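Local coordinates for xylanase and alpha-amylase inhibitor protein (Scadoxus multiflorus, PDB 3MU7) that inhibits xylanase and alpha-amylase, using a TIM-barrel scaffold of the glycoside hydrolase family 18 type, at residues 68-73 / 117-122; 7-12 / 30-35; 151-156 / 176-181. One frame throughout, in Å; residues are numbered along the deposited sequence.

Contact 1. Residues 68-73 / 117-122; sequences VKVLLS and VLDGID
Two hydroxyls grip Asp-122 OD2: Ser-73 OG donates to it at 2.7 Å, on the anti side of the carboxylate, and Tyr-8 OH bonds to the same oxygen. Here two neighbouring parallel strands of the TIM barrel, 69-76 and 120-125, carry or adjoin sequence signatures of family 18: Ser-73 opens the SxGG motif, and Asp-119, just ahead of its strand, and Asp-122 are the first two acidic positions of DxxDxDxE. The Ser-73 hydroxyl lies anti to its own nitrogen (chi1 -172°), which swings it across to the aspartate. Backbone bonds from Leu-72 N to Gly-120 O (3.1 Å) and from Asp-122 N to Leu-72 O (2.8 Å) join the strands. Before the strand proper, Asp-119 pairs with Val-70 twice. Its N donates to Val-70 O at 2.8 Å, while its OD2 accepts a hydrogen bond from Val-70 N at 2.9 Å, almost straight (173°); Gln-64 NE2 is a second partner of that oxygen. Leu-71 CD2 lies 3.6 Å from Gly-120 CA, where a side chain would meet it, and at the backbone angles of Gly-120 any CB would also run into the carbonyl O of Asp-119. The amide N of Gly-120 is buried without a hydrogen-bond partner. Toward the surrounding helices, Phe-100 of helix 86-101 packs on Leu-72 and Leu-118, and between these two leucines the methyl CD1 of Leu-118 presses on Leu-72 CB at a tight 3.5 Å.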
loop_
_atom_site.group_PDB
_atom_site.type_symbol
_atom_site.label_atom_id
_atom_site.label_comp_id
_atom_site.label_asym_id
_atom_site.label_seq_id
_atom_site.Cartn_x
_atom_site.Cartn_y
_atom_site.Cartn_z
ATOM N N VAL A 68 9.972 0.092 -11.260
ATOM C CA VAL A 68 8.838 0.237 -10.353
ATOM C C VAL A 68 8.645 -1.031 -9.523
ATOM O O VAL A 68 8.558 -2.139 -10.068
ATOM C CB VAL A 68 7.553 0.575 -11.147
ATOM C CG1 VAL A 68 6.403 0.859 -10.192
ATOM C CG2 VAL A 68 7.779 1.762 -12.064
ATOM N N LYS A 69 8.591 -0.879 -8.208
ATOM C CA LYS A 69 8.308 -2.010 -7.331
ATOM C C LYS A 69 6.811 -2.274 -7.303
ATOM O O LYS A 69 6.005 -1.340 -7.214
ATOM C CB LYS A 69 8.831 -1.748 -5.922
ATOM C CG LYS A 69 10.354 -1.727 -5.825
ATOM C CD LYS A 69 10.837 -1.580 -4.393
ATOM C CE LYS A 69 12.316 -1.941 -4.277
ATOM N NZ LYS A 69 12.821 -1.774 -2.886
ATOM N N VAL A 70 6.447 -3.547 -7.392
ATOM C CA VAL A 70 5.050 -3.953 -7.438
ATOM C C VAL A 70 4.738 -4.824 -6.231
ATOM O O VAL A 70 5.371 -5.869 -6.025
ATOM C CB VAL A 70 4.724 -4.721 -8.735
ATOM C CG1 VAL A 70 3.249 -5.046 -8.794
ATOM C CG2 VAL A 70 5.132 -3.908 -9.966
ATOM N N LEU A 71 3.765 -4.386 -5.439
ATOM C CA LEU A 71 3.368 -5.087 -4.214
ATOM C C LEU A 71 1.961 -5.613 -4.360
ATOM O O LEU A 71 1.173 -5.089 -5.152
ATOM C CB LEU A 71 3.410 -4.145 -3.010
ATOM C CG LEU A 71 4.647 -3.275 -2.807
ATOM C CD1 LEU A 71 4.456 -2.358 -1.603
ATOM C CD2 LEU A 71 5.892 -4.097 -2.651
ATOM N N LEU A 72 1.646 -6.659 -3.601
ATOM C CA LEU A 72 0.271 -7.096 -3.428
ATOM C C LEU A 72 -0.205 -6.649 -2.063
ATOM O O LEU A 72 0.462 -6.877 -1.043
ATOM C CB LEU A 72 0.142 -8.619 -3.513
ATOM C CG LEU A 72 -1.240 -9.218 -3.213
ATOM C CD1 LEU A 72 -2.282 -8.784 -4.246
ATOM C CD2 LEU A 72 -1.165 -10.734 -3.116
ATOM N N SER A 73 -1.366 -6.013 -2.044
ATOM C CA SER A 73 -1.974 -5.579 -0.800
ATOM C C SER A 73 -2.999 -6.588 -0.296
ATOM O O SER A 73 -3.894 -7.014 -1.043
ATOM C CB SER A 73 -2.620 -4.215 -0.989
ATOM O OG SER A 73 -3.055 -3.679 0.248
ATOM N N VAL A 117 7.055 -12.507 -9.996
ATOM C CA VAL A 117 7.488 -12.527 -8.607
ATOM C C VAL A 117 7.407 -11.093 -8.117
ATOM O O VAL A 117 8.091 -10.208 -8.630
ATOM C CB VAL A 117 8.923 -13.079 -8.449
ATOM C CG1 VAL A 117 9.361 -13.013 -6.990
ATOM C CG2 VAL A 117 9.007 -14.516 -8.966
ATOM N N LEU A 118 6.554 -10.868 -7.129
ATOM C CA LEU A 118 6.298 -9.527 -6.622
ATOM C C LEU A 118 7.412 -9.029 -5.719
ATOM O O LEU A 118 8.224 -9.810 -5.211
ATOM C CB LEU A 118 4.964 -9.482 -5.881
ATOM C CG LEU A 118 3.727 -9.859 -6.688
ATOM C CD1 LEU A 118 2.501 -9.578 -5.850
ATOM C CD2 LEU A 118 3.655 -9.098 -8.004
ATOM N N ASP A 119 7.433 -7.715 -5.517
ATOM C CA ASP A 119 8.443 -7.072 -4.699
ATOM C C ASP A 119 8.085 -6.961 -3.228
ATOM O O ASP A 119 8.888 -6.468 -2.444
ATOM C CB ASP A 119 8.774 -5.709 -5.280
ATOM C CG ASP A 119 9.313 -5.816 -6.680
ATOM O OD1 ASP A 119 10.436 -6.346 -6.829
ATOM O OD2 ASP A 119 8.606 -5.417 -7.623
ATOM N N GLY A 120 6.895 -7.415 -2.846
ATOM C CA GLY A 120 6.517 -7.383 -1.444
ATOM C C GLY A 120 5.030 -7.428 -1.212
ATOM O O GLY A 120 4.231 -7.549 -2.154
ATOM N N ILE A 121 4.681 -7.320 0.069
ATOM C CA ILE A 121 3.309 -7.411 0.552
ATOM C C ILE A 121 2.971 -6.178 1.366
ATOM O O ILE A 121 3.739 -5.776 2.245
ATOM C CB ILE A 121 3.102 -8.675 1.442
ATOM C CG1 ILE A 121 3.491 -9.972 0.707
ATOM C CG2 ILE A 121 1.678 -8.726 2.009
ATOM C CD1 ILE A 121 2.674 -10.272 -0.538
ATOM N N ASP A 122 1.808 -5.608 1.073
ATOM C CA ASP A 122 1.291 -4.436 1.766
ATOM C C ASP A 122 0.135 -4.839 2.679
ATOM O O ASP A 122 -0.828 -5.465 2.233
ATOM C CB ASP A 122 0.819 -3.423 0.722
ATOM C CG ASP A 122 0.157 -2.211 1.326
ATOM O OD1 ASP A 122 0.841 -1.459 2.053
ATOM O OD2 ASP A 122 -1.040 -1.994 1.047
#

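Contact 2. Residues 7-12 / 30-35; sequences VYWGQS and VIIGFL
Tyr-8 leans across Ile-31 from its first carbon onward. Its CB lies 4.0 Å from Ile-31 O, and CD2 passes that carbonyl and the CG2 methyl. Farther out, CE2 comes to 3.5 Å from Ile-31 CG2 and also touches Phe-34 CE1, at 3.8 Å; the two aromatic planes are inclined by 32°. One ring face is taken by Ile-31 CD1, which forms a CH-pi contact 4.0 Å from the ring centroid. The isoleucine reaches there because CG1 is anti to its carbonyl carbon (chi1 -48°) and the chain then runs on extended over the tyrosine. At the tip, Tyr-8 OH bonds to Asp-122 and His-124. The two strands belong to a beta-alpha-beta unit of the TIM barrel, strand 5-9, helix 18-23 and strand 29-37, joined in parallel by Ile-31 N to Val-7 O, Trp-9 N to Ile-31 O and Gly-33 N to Trp-9 O. On the helix-facing side, Trp-9 CB packs on Val-30 CG1 at 3.6 Å, and Leu-18 touches both residues. The peptide bond between Gly-33 and Phe-34 is cis although no proline follows. Nearby, a water donates to Gly-33 O at 2.8 Å and accepts from Gln-11 NE2 at 3.0 Å.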
loop_
_atom_site.group_PDB
_atom_site.type_symbol
_atom_site.label_atom_id
_atom_site.label_comp_id
_atom_site.label_asym_id
_atom_site.label_seq_id
_atom_site.Cartn_x
_atom_site.Cartn_y
_atom_site.Cartn_z
ATOM N N VAL A 7 1.403 4.284 -5.351
ATOM C CA VAL A 7 0.014 4.410 -5.767
ATOM C C VAL A 7 -0.682 3.057 -5.713
ATOM O O VAL A 7 -0.087 2.034 -6.071
ATOM C CB VAL A 7 -0.093 5.065 -7.183
ATOM C CG1 VAL A 7 0.426 4.144 -8.279
ATOM C CG2 VAL A 7 -1.521 5.519 -7.477
ATOM N N TYR A 8 -1.930 3.052 -5.263
ATOM C CA TYR A 8 -2.751 1.854 -5.346
ATOM C C TYR A 8 -3.324 1.699 -6.745
ATOM O O TYR A 8 -3.773 2.671 -7.360
ATOM C CB TYR A 8 -3.872 1.892 -4.319
ATOM C CG TYR A 8 -3.430 1.468 -2.937
ATOM C CD1 TYR A 8 -2.972 2.405 -2.010
ATOM C CD2 TYR A 8 -3.455 0.127 -2.561
ATOM C CE1 TYR A 8 -2.569 2.015 -0.735
ATOM C CE2 TYR A 8 -3.059 -0.274 -1.285
ATOM C CZ TYR A 8 -2.610 0.678 -0.385
ATOM O OH TYR A 8 -2.219 0.322 0.886
ATOM N N TRP A 9 -3.317 0.460 -7.216
ATOM C CA TRP A 9 -3.855 0.089 -8.520
ATOM C C TRP A 9 -4.791 -1.098 -8.313
ATOM O O TRP A 9 -4.603 -1.883 -7.377
ATOM C CB TRP A 9 -2.713 -0.280 -9.480
ATOM C CG TRP A 9 -3.191 -0.568 -10.868
ATOM C CD1 TRP A 9 -3.303 0.326 -11.889
ATOM C CD2 TRP A 9 -3.659 -1.825 -11.376
ATOM N NE1 TRP A 9 -3.802 -0.298 -13.012
ATOM C CE2 TRP A 9 -4.037 -1.613 -12.719
ATOM C CE3 TRP A 9 -3.780 -3.110 -10.835
ATOM C CZ2 TRP A 9 -4.547 -2.635 -13.526
ATOM C CZ3 TRP A 9 -4.291 -4.128 -11.638
ATOM C CH2 TRP A 9 -4.660 -3.880 -12.971
ATOM N N GLY A 10 -5.810 -1.224 -9.164
ATOM C CA GLY A 10 -6.679 -2.395 -9.142
ATOM C C GLY A 10 -8.108 -2.115 -8.729
ATOM O O GLY A 10 -8.903 -3.044 -8.606
ATOM N N GLN A 11 -8.426 -0.835 -8.529
ATOM C CA GLN A 11 -9.697 -0.393 -7.951
ATOM C C GLN A 11 -10.840 -0.183 -8.940
ATOM O O GLN A 11 -11.959 0.082 -8.514
ATOM C CB GLN A 11 -9.484 0.884 -7.120
ATOM C CG GLN A 11 -8.682 0.664 -5.834
ATOM C CD GLN A 11 -7.222 0.289 -6.088
ATOM O OE1 GLN A 11 -6.487 1.023 -6.753
ATOM N NE2 GLN A 11 -6.794 -0.840 -5.539
ATOM N N SER A 12 -10.586 -0.308 -10.241
ATOM C CA SER A 12 -11.665 -0.149 -11.215
ATOM C C SER A 12 -11.400 -0.953 -12.462
ATOM O O SER A 12 -10.326 -0.858 -13.053
ATOM C CB SER A 12 -11.855 1.316 -11.614
ATOM O OG SER A 12 -12.949 1.429 -12.520
ATOM N N VAL A 30 3.892 0.551 -7.138
ATOM C CA VAL A 30 2.496 0.326 -7.500
ATOM C C VAL A 30 2.001 -0.838 -6.657
ATOM O O VAL A 30 2.635 -1.894 -6.604
ATOM C CB VAL A 30 2.302 0.072 -9.010
ATOM C CG1 VAL A 30 0.849 -0.235 -9.305
ATOM C CG2 VAL A 30 2.716 1.290 -9.804
ATOM N N ILE A 31 0.891 -0.606 -5.963
ATOM C CA ILE A 31 0.375 -1.554 -5.003
ATOM C C ILE A 31 -0.931 -2.118 -5.546
ATOM O O ILE A 31 -1.945 -1.415 -5.632
ATOM C CB ILE A 31 0.119 -0.892 -3.631
ATOM C CG1 ILE A 31 1.325 -0.055 -3.173
ATOM C CG2 ILE A 31 -0.264 -1.957 -2.614
ATOM C CD1 ILE A 31 0.981 0.956 -2.078
ATOM N N ILE A 32 -0.896 -3.387 -5.935
ATOM C CA ILE A 32 -2.088 -4.052 -6.453
ATOM C C ILE A 32 -3.015 -4.416 -5.295
ATOM O O ILE A 32 -2.613 -5.168 -4.396
ATOM C CB ILE A 32 -1.721 -5.331 -7.238
ATOM C CG1 ILE A 32 -0.804 -5.019 -8.426
ATOM C CG2 ILE A 32 -2.996 -6.045 -7.700
ATOM C CD1 ILE A 32 -0.120 -6.246 -8.990
ATOM N N GLY A 33 -4.235 -3.881 -5.302
ATOM C CA GLY A 33 -5.209 -4.218 -4.265
ATOM C C GLY A 33 -6.416 -4.905 -4.874
ATOM O O GLY A 33 -6.877 -4.477 -5.928
ATOM N N PHE A 34 -6.961 -5.960 -4.256
ATOM C CA PHE A 34 -6.583 -6.501 -2.941
ATOM C C PHE A 34 -6.816 -7.998 -2.893
ATOM O O PHE A 34 -7.729 -8.524 -3.553
ATOM C CB PHE A 34 -7.456 -5.892 -1.830
ATOM C CG PHE A 34 -7.229 -4.431 -1.633
ATOM C CD1 PHE A 34 -6.188 -3.983 -0.830
ATOM C CD2 PHE A 34 -8.026 -3.502 -2.292
ATOM C CE1 PHE A 34 -5.949 -2.624 -0.678
ATOM C CE2 PHE A 34 -7.791 -2.145 -2.155
ATOM C CZ PHE A 34 -6.749 -1.703 -1.349
ATOM N N LEU A 35 -6.015 -8.693 -2.091
ATOM C CA LEU A 35 -6.405 -10.017 -1.616
ATOM C C LEU A 35 -7.317 -9.742 -0.426
ATOM O O LEU A 35 -6.850 -9.553 0.706
ATOM C CB LEU A 35 -5.188 -10.846 -1.208
ATOM C CG LEU A 35 -5.503 -12.324 -0.950
ATOM C CD1 LEU A 35 -5.540 -13.103 -2.257
ATOM C CD2 LEU A 35 -4.503 -12.953 0.008
HETATM O O HOH W 1 -9.072 -2.719 -5.468
#

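Contact 3. Residues 151-156 / 176-181; sequences ALTAAP and AIWVQF
Ala-176 O starts the pairing by accepting a hydrogen bond from Ala-154 N at 3.2 Å, and its CB rests near Thr-153 CG2. Ile-177 points to the other face, where its CG2 lies 4.1 Å from Ala-154 CB. Trp-178 N then donates to Ala-154 O at 2.9 Å. Its first torsion is nearly eclipsed (chi1 9°), a strained setting that brings the indole back over the neighbouring strand: CZ2 lies 3.4 Å from Thr-153 OG1, and Ala-155 CB meets the ring edge in plane, 3.8 Å from CD1. NE1 and Thr-153 OG1 both bond to Asp-122 OD1. With a leucine in place of Trp-178, that carboxylate oxygen would lose the indole N-H and a gap would probably open beside Thr-153 and Ala-155. Trp-178 O is buried without a hydrogen-bond partner, and Pro-156 CD lies against it. After Val-179, Gln-180 holds the strand end twice: its N donates to Pro-156 O at 2.9 Å, and NE2 donates to Ala-155 O from above the carbonyl plane while also bonding to Glu-126. Helix 166-170 links the strands as a beta-alpha-beta unit; Trp-204 of the following helix, 195-207, packs on Pro-156, Ile-177 and Val-179, strand 120-125 flanks 151-154, and strand 213-218 adjoins 176-180.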
loop_
_atom_site.group_PDB
_atom_site.type_symbol
_atom_site.label_atom_id
_atom_site.label_comp_id
_atom_site.label_asym_id
_atom_site.label_seq_id
_atom_site.Cartn_x
_atom_site.Cartn_y
_atom_site.Cartn_z
ATOM N N ALA A 151 9.815 -6.638 0.235
ATOM C CA ALA A 151 9.402 -5.634 1.207
ATOM C C ALA A 151 8.112 -5.994 1.928
ATOM O O ALA A 151 7.253 -6.703 1.398
ATOM C CB ALA A 151 9.247 -4.290 0.524
ATOM N N LEU A 152 7.985 -5.477 3.147
ATOM C CA LEU A 152 6.730 -5.488 3.881
ATOM C C LEU A 152 6.340 -4.054 4.164
ATOM O O LEU A 152 7.142 -3.272 4.685
ATOM C CB LEU A 152 6.863 -6.277 5.187
ATOM C CG LEU A 152 7.080 -7.787 5.018
ATOM C CD1 LEU A 152 7.462 -8.445 6.342
ATOM C CD2 LEU A 152 5.866 -8.455 4.395
ATOM N N THR A 153 5.113 -3.695 3.800
ATOM C CA THR A 153 4.630 -2.335 4.026
ATOM C C THR A 153 3.282 -2.376 4.718
ATOM O O THR A 153 2.648 -3.429 4.778
ATOM C CB THR A 153 4.525 -1.541 2.706
ATOM O OG1 THR A 153 3.558 -2.156 1.853
ATOM C CG2 THR A 153 5.859 -1.501 1.972
ATOM N N ALA A 154 2.852 -1.240 5.265
ATOM C CA ALA A 154 1.554 -1.154 5.931
ATOM C C ALA A 154 0.855 0.157 5.599
ATOM O O ALA A 154 1.506 1.174 5.323
ATOM C CB ALA A 154 1.701 -1.311 7.442
ATOM N N ALA A 155 -0.478 0.126 5.661
ATOM C CA ALA A 155 -1.319 1.271 5.333
ATOM C C ALA A 155 -2.276 1.572 6.489
ATOM O O ALA A 155 -3.487 1.368 6.369
ATOM C CB ALA A 155 -2.101 1.006 4.055
ATOM N N PRO A 156 -1.741 2.051 7.625
ATOM C CA PRO A 156 -2.610 2.366 8.754
ATOM C C PRO A 156 -3.480 3.595 8.486
ATOM O O PRO A 156 -3.187 4.412 7.598
ATOM C CB PRO A 156 -1.609 2.671 9.871
ATOM C CG PRO A 156 -0.422 3.229 9.145
ATOM C CD PRO A 156 -0.329 2.380 7.909
ATOM N N ALA A 176 8.351 0.212 5.026
ATOM C CA ALA A 176 7.721 1.500 4.798
ATOM C C ALA A 176 6.285 1.423 5.245
ATOM O O ALA A 176 5.670 0.356 5.244
ATOM C CB ALA A 176 7.785 1.891 3.330
ATOM N N ILE A 177 5.757 2.565 5.646
ATOM C CA ILE A 177 4.331 2.678 5.883
ATOM C C ILE A 177 3.815 3.898 5.145
ATOM O O ILE A 177 4.535 4.886 4.984
ATOM C CB ILE A 177 3.983 2.740 7.381
ATOM C CG1 ILE A 177 4.340 4.093 7.985
ATOM C CG2 ILE A 177 4.593 1.550 8.137
ATOM C CD1 ILE A 177 3.888 4.245 9.404
ATOM N N TRP A 178 2.592 3.809 4.644
ATOM C CA TRP A 178 1.890 4.971 4.089
ATOM C C TRP A 178 0.665 5.178 4.947
ATOM O O TRP A 178 -0.231 4.323 5.012
ATOM C CB TRP A 178 1.508 4.810 2.608
ATOM C CG TRP A 178 1.726 3.437 2.068
ATOM C CD1 TRP A 178 0.895 2.360 2.202
ATOM C CD2 TRP A 178 2.863 2.982 1.323
ATOM N NE1 TRP A 178 1.454 1.259 1.589
ATOM C CE2 TRP A 178 2.658 1.615 1.042
ATOM C CE3 TRP A 178 4.037 3.597 0.866
ATOM C CZ2 TRP A 178 3.582 0.852 0.317
ATOM C CZ3 TRP A 178 4.960 2.834 0.157
ATOM C CH2 TRP A 178 4.725 1.479 -0.113
ATOM N N VAL A 179 0.646 6.309 5.637
ATOM C CA VAL A 179 -0.446 6.635 6.536
ATOM C C VAL A 179 -1.584 7.256 5.732
ATOM O O VAL A 179 -1.355 8.168 4.929
ATOM C CB VAL A 179 0.035 7.610 7.633
ATOM C CG1 VAL A 179 -1.088 7.948 8.586
ATOM C CG2 VAL A 179 1.226 7.024 8.399
ATOM N N GLN A 180 -2.805 6.778 5.957
ATOM C CA GLN A 180 -3.965 7.307 5.255
ATOM C C GLN A 180 -4.430 8.605 5.894
ATOM O O GLN A 180 -5.199 8.589 6.859
ATOM C CB GLN A 180 -5.105 6.298 5.261
ATOM C CG GLN A 180 -4.780 4.959 4.638
ATOM C CD GLN A 180 -5.956 4.025 4.749
ATOM O OE1 GLN A 180 -7.043 4.320 4.245
ATOM N NE2 GLN A 180 -5.764 2.899 5.416
ATOM N N PHE A 181 -3.952 9.728 5.369
ATOM C CA PHE A 181 -4.415 11.030 5.848
ATOM C C PHE A 181 -5.691 11.433 5.112
ATOM O O PHE A 181 -5.755 12.463 4.445
ATOM C CB PHE A 181 -3.305 12.077 5.726
ATOM C CG PHE A 181 -2.122 11.810 6.619
ATOM C CD1 PHE A 181 -2.221 11.970 7.995
ATOM C CD2 PHE A 181 -0.909 11.404 6.083
ATOM C CE1 PHE A 181 -1.127 11.726 8.819
ATOM C CE2 PHE A 181 0.186 11.169 6.902
ATOM C CZ PHE A 181 0.077 11.330 8.271
#

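All three contacts belong to one barrel sheet and converge on Asp-122 of contact 1. Its OD2 is 2.6 Å from Tyr-8 OH of contact 2, while its OD1 lies 2.8 Å from both Thr-153 OG1 and Trp-178 NE1 of contact 3. Contacts 1 and 2 also share backbone pairing, with Leu-71 O 2.8 Å from Ile-32 N. Across the barrel interior, Ile-31 CD1 comes to 3.5 Å from Trp-178 CZ2, tying contact 2 to contact 3. The polar cluster occupies what is the catalytic centre in active family 18 chitinases. Here Glu-126 keeps the glutamate of DxxDxDxE, but His-124 stands where the third acidic residue is expected, a departure consistent with an inhibitor built on a hydrolase scaffold.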